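Local coordinates for uncharacterized protein (Eubacterium rectale, PDB 5COZ) that is of unknown function but contains a domain resembling the regulatory protein YycH and, as a predicted lipoprotein, probably works at the cell surface, at residues Phe154-Leu160 / Glu188-Asp194. Numbering follows the deposited sequence.
Sequences FRTDKQL and ELYVLDD
One face of the Arg155 guanidinium is covered by Glu188 CG, 3.8 Å above its plane and displaced toward the edge of the group, while a bridging water lies in plane at its edge. The Phe154 ring offers an edge instead: Val191 O lies near its plane, 3.4 Å from Phe154 CD1. At the in-plane edge of the Tyr190 ring is Glu188 OE1, held by the tyrosine hydroxyl from above the carboxylate plane.

These groups join a loop, in which Arg155 centres an inverse gamma turn and Thr156 starts an ST turn, to strand 188-192, whose other partner, strand 211-220, ties it into an antiparallel sheet. A single direct backbone hydrogen bond links loop and strand, Val191 N to Phe154 O, nearly straight at 175°. Near Leu189 water takes over: one molecule accepts from Arg155 NE and Leu189 N, another donates to Thr156 O and Leu189 O.

The arginine's extended chain runs obliquely past Tyr190, with Arg155 CB 3.8 Å from Tyr190 CE1. Its NH1 finds a salt-bridge partner in Glu48. Glu188 OE2 is bridged to Arg227; Arg155 NH1 is 4.2 Å from Glu188 OE2, beyond salt-bridge range, and no N-H points at that oxygen.

Val191 points at the loop and touches three of its residues. Val191 CG2 meets Thr156 OG1 and Lys158 O, both at 3.6 Å, and CG1, anti to the backbone N (chi1 -179°), reaches Leu160 CD2. Beyond the strand end, extended Lys158 crosses obliquely to Asp193, where Lys158 NZ forms a salt bridge with Asp193 OD2, 2.8 Å away, on that oxygen's anti lone pair.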
ATOM      1  N   PHE A 154      -9.702 -10.766   1.312  1.00  9.02           N
ATOM      2  CA  PHE A 154     -10.177 -10.292   2.629  1.00  8.30           C
ATOM      3  C   PHE A 154     -10.859  -8.906   2.559  1.00  9.74           C
ATOM      4  O   PHE A 154     -11.360  -8.427   3.581  1.00  8.96           O
ATOM      5  CB  PHE A 154      -8.978 -10.236   3.587  1.00  8.72           C
ATOM      6  CG  PHE A 154      -8.372 -11.599   3.849  1.00  9.83           C
ATOM      7  CD1 PHE A 154      -8.893 -12.432   4.834  1.00 12.10           C
ATOM      8  CD2 PHE A 154      -7.314 -12.068   3.072  1.00 10.09           C
ATOM      9  CE1 PHE A 154      -8.337 -13.688   5.070  1.00 13.54           C
ATOM     10  CE2 PHE A 154      -6.772 -13.335   3.291  1.00 12.08           C
ATOM     11  CZ  PHE A 154      -7.284 -14.140   4.291  1.00 11.03           C
ATOM     12  N   ARG A 155     -10.926  -8.275   1.375  1.00  8.89           N
ATOM     13  CA  ARG A 155     -11.545  -6.966   1.235  1.00  9.18           C
ATOM     14  C   ARG A 155     -13.038  -7.140   1.067  1.00 13.74           C
ATOM     15  O   ARG A 155     -13.533  -7.189  -0.055  1.00 14.11           O
ATOM     16  CB  ARG A 155     -10.912  -6.249   0.024  1.00  9.72           C
ATOM     17  CG  ARG A 155     -11.272  -4.788  -0.027  1.00 15.63           C
ATOM     18  CD  ARG A 155     -10.220  -4.031  -0.755  1.00 18.22           C
ATOM     19  NE  ARG A 155     -10.636  -2.647  -0.917  1.00 16.22           N
ATOM     20  CZ  ARG A 155     -10.446  -1.952  -2.026  1.00 15.73           C
ATOM     21  NH1 ARG A 155      -9.831  -2.501  -3.065  1.00 17.76           N
ATOM     22  NH2 ARG A 155     -10.882  -0.705  -2.112  1.00 13.33           N
ATOM     23  N   THR A 156     -13.763  -7.296   2.193  1.00 10.50           N
ATOM     24  CA  THR A 156     -15.207  -7.547   2.161  1.00 10.91           C
ATOM     25  C   THR A 156     -15.952  -6.507   2.984  1.00 12.74           C
ATOM     26  O   THR A 156     -15.322  -5.701   3.668  1.00 12.50           O
ATOM     27  CB  THR A 156     -15.502  -8.950   2.748  1.00 11.94           C
ATOM     28  OG1 THR A 156     -15.441  -8.856   4.177  1.00 13.01           O
ATOM     29  CG2 THR A 156     -14.553 -10.056   2.227  1.00 11.97           C
ATOM     30  N   ASP A 157     -17.304  -6.562   2.960  1.00 12.43           N
ATOM     31  CA  ASP A 157     -18.144  -5.639   3.732  1.00 12.19           C
ATOM     32  C   ASP A 157     -18.560  -6.238   5.076  1.00 12.12           C
ATOM     33  O   ASP A 157     -19.414  -5.646   5.747  1.00 12.13           O
ATOM     34  CB  ASP A 157     -19.427  -5.303   2.937  1.00 14.70           C
ATOM     35  CG  ASP A 157     -19.158  -4.811   1.525  1.00 21.14           C
ATOM     36  OD1 ASP A 157     -18.294  -3.917   1.362  1.00 21.83           O
ATOM     37  OD2 ASP A 157     -19.804  -5.337   0.578  1.00 21.36           O
ATOM     38  N   LYS A 158     -17.978  -7.387   5.467  1.00  9.84           N
ATOM     39  CA  LYS A 158     -18.364  -7.997   6.747  1.00  9.04           C
ATOM     40  C   LYS A 158     -18.087  -7.038   7.917  1.00 12.06           C
ATOM     41  O   LYS A 158     -17.070  -6.350   7.959  1.00 11.74           O
ATOM     42  CB  LYS A 158     -17.617  -9.328   6.962  1.00 10.06           C
ATOM     43  CG  LYS A 158     -18.007 -10.063   8.254  1.00 11.30           C
ATOM     44  CD  LYS A 158     -17.438 -11.448   8.325  1.00 13.53           C
ATOM     45  CE  LYS A 158     -17.772 -12.107   9.657  1.00 11.62           C
ATOM     46  NZ  LYS A 158     -17.350 -13.525   9.663  1.00 11.29           N
ATOM     47  N   GLN A 159     -19.037  -6.970   8.843  1.00 10.63           N
ATOM     48  CA  GLN A 159     -18.896  -6.167  10.049  1.00 10.30           C
ATOM     49  C   GLN A 159     -18.580  -7.090  11.196  1.00 13.76           C
ATOM     50  O   GLN A 159     -19.370  -7.992  11.475  1.00 15.36           O
ATOM     51  CB  GLN A 159     -20.201  -5.393  10.348  1.00 10.73           C
ATOM     52  CG  GLN A 159     -20.728  -4.613   9.142  1.00 12.64           C
ATOM     53  CD  GLN A 159     -19.862  -3.422   8.853  1.00 16.31           C
ATOM     54  OE1 GLN A 159     -19.640  -2.568   9.728  1.00 15.23           O
ATOM     55  NE2 GLN A 159     -19.265  -3.409   7.657  1.00 14.63           N
ATOM     56  N   LEU A 160     -17.445  -6.895  11.849  1.00 10.03           N
ATOM     57  CA  LEU A 160     -17.084  -7.732  12.997  1.00  8.97           C
ATOM     58  C   LEU A 160     -17.935  -7.333  14.180  1.00 13.43           C
ATOM     59  O   LEU A 160     -18.579  -6.272  14.147  1.00 14.49           O
ATOM     60  CB  LEU A 160     -15.598  -7.655  13.295  1.00  8.06           C
ATOM     61  CG  LEU A 160     -14.721  -8.139  12.121  1.00  9.76           C
ATOM     62  CD1 LEU A 160     -13.251  -7.861  12.404  1.00  8.26           C
ATOM     63  CD2 LEU A 160     -14.935  -9.658  11.838  1.00 10.67           C
ATOM     64  N   GLU A 188      -8.179   1.269   2.545  1.00  7.43           N
ATOM     65  CA  GLU A 188      -8.668  -0.057   2.201  1.00  6.02           C
ATOM     66  C   GLU A 188      -8.845  -0.835   3.489  1.00  8.46           C
ATOM     67  O   GLU A 188      -8.000  -0.757   4.380  1.00  7.98           O
ATOM     68  CB  GLU A 188      -7.683  -0.792   1.273  1.00  6.60           C
ATOM     69  CG  GLU A 188      -7.577  -0.130  -0.091  1.00  9.80           C
ATOM     70  CD  GLU A 188      -6.466  -0.684  -0.959  1.00 12.61           C
ATOM     71  OE1 GLU A 188      -5.630  -1.478  -0.463  1.00  9.52           O
ATOM     72  OE2 GLU A 188      -6.416  -0.282  -2.148  1.00 12.28           O
ATOM     73  N   LEU A 189      -9.926  -1.584   3.579  1.00  7.74           N
ATOM     74  CA  LEU A 189     -10.214  -2.360   4.766  1.00  7.30           C
ATOM     75  C   LEU A 189     -10.237  -3.854   4.442  1.00  8.62           C
ATOM     76  O   LEU A 189     -11.000  -4.303   3.574  1.00  9.36           O
ATOM     77  CB  LEU A 189     -11.559  -1.898   5.354  1.00  7.27           C
ATOM     78  CG  LEU A 189     -12.060  -2.716   6.570  1.00  9.77           C
ATOM     79  CD1 LEU A 189     -11.036  -2.737   7.713  1.00 10.15           C
ATOM     80  CD2 LEU A 189     -13.362  -2.161   7.098  1.00 11.89           C
ATOM     81  N   TYR A 190      -9.495  -4.628   5.249  1.00  6.82           N
ATOM     82  CA  TYR A 190      -9.423  -6.084   5.143  1.00  7.02           C
ATOM     83  C   TYR A 190      -9.993  -6.684   6.407  1.00  9.50           C
ATOM     84  O   TYR A 190      -9.716  -6.206   7.515  1.00  9.05           O
ATOM     85  CB  TYR A 190      -7.946  -6.504   4.909  1.00  6.99           C
ATOM     86  CG  TYR A 190      -7.406  -5.864   3.643  1.00  8.30           C
ATOM     87  CD1 TYR A 190      -7.672  -6.418   2.398  1.00  8.97           C
ATOM     88  CD2 TYR A 190      -6.755  -4.635   3.685  1.00  8.05           C
ATOM     89  CE1 TYR A 190      -7.303  -5.772   1.221  1.00 10.39           C
ATOM     90  CE2 TYR A 190      -6.344  -3.993   2.513  1.00  9.03           C
ATOM     91  CZ  TYR A 190      -6.647  -4.558   1.286  1.00 13.62           C
ATOM     92  OH  TYR A 190      -6.277  -3.965   0.110  1.00 13.59           O
ATOM     93  N   VAL A 191     -10.869  -7.677   6.252  1.00  7.14           N
ATOM     94  CA  VAL A 191     -11.546  -8.330   7.375  1.00  7.18           C
ATOM     95  C   VAL A 191     -10.899  -9.681   7.642  1.00 10.44           C
ATOM     96  O   VAL A 191     -11.035 -10.631   6.847  1.00 10.01           O
ATOM     97  CB  VAL A 191     -13.059  -8.463   7.104  1.00  9.90           C
ATOM     98  CG1 VAL A 191     -13.750  -9.127   8.306  1.00  9.66           C
ATOM     99  CG2 VAL A 191     -13.698  -7.088   6.818  1.00 10.00           C
ATOM    100  N   LEU A 192     -10.173  -9.772   8.763  1.00  7.68           N
ATOM    101  CA  LEU A 192      -9.449 -10.995   9.097  1.00  8.34           C
ATOM    102  C   LEU A 192     -10.264 -11.770  10.132  1.00 10.18           C
ATOM    103  O   LEU A 192     -10.031 -11.689  11.346  1.00  8.97           O
ATOM    104  CB  LEU A 192      -8.045 -10.647   9.600  1.00  8.45           C
ATOM    105  CG  LEU A 192      -6.958 -10.338   8.548  1.00 12.39           C
ATOM    106  CD1 LEU A 192      -7.343  -9.200   7.590  1.00 13.93           C
ATOM    107  CD2 LEU A 192      -5.660 -10.003   9.247  1.00 11.84           C
ATOM    108  N   ASP A 193     -11.273 -12.484   9.628  1.00  8.30           N
ATOM    109  CA  ASP A 193     -12.136 -13.315  10.467  1.00  8.98           C
ATOM    110  C   ASP A 193     -11.629 -14.783  10.390  1.00 11.35           C
ATOM    111  O   ASP A 193     -10.446 -15.000  10.106  1.00 10.16           O
ATOM    112  CB  ASP A 193     -13.599 -13.185   9.995  1.00 11.60           C
ATOM    113  CG  ASP A 193     -13.862 -13.665   8.570  1.00 11.18           C
ATOM    114  OD1 ASP A 193     -12.888 -13.966   7.857  1.00 10.61           O
ATOM    115  OD2 ASP A 193     -15.040 -13.763   8.185  1.00 13.27           O
ATOM    116  N   ASP A 194     -12.510 -15.790  10.570  1.00 10.08           N
ATOM    117  CA  ASP A 194     -12.065 -17.191  10.535  1.00 10.30           C
ATOM    118  C   ASP A 194     -11.387 -17.583   9.205  1.00 13.54           C
ATOM    119  O   ASP A 194     -10.650 -18.566   9.192  1.00 14.74           O
ATOM    120  CB  ASP A 194     -13.240 -18.122  10.813  1.00 12.16           C
ATOM    121  CG  ASP A 194     -14.300 -18.040   9.754  1.00 20.64           C
ATOM    122  OD1 ASP A 194     -15.056 -17.067   9.762  1.00 21.06           O
ATOM    123  OD2 ASP A 194     -14.316 -18.911   8.864  1.00 24.91           O
TER
HETATM  124  O   HOH W   1     -11.929  -1.326   1.409  1.00 14.44           O
HETATM  125  O   HOH W   2     -13.475  -3.750   2.613  1.00 14.64           O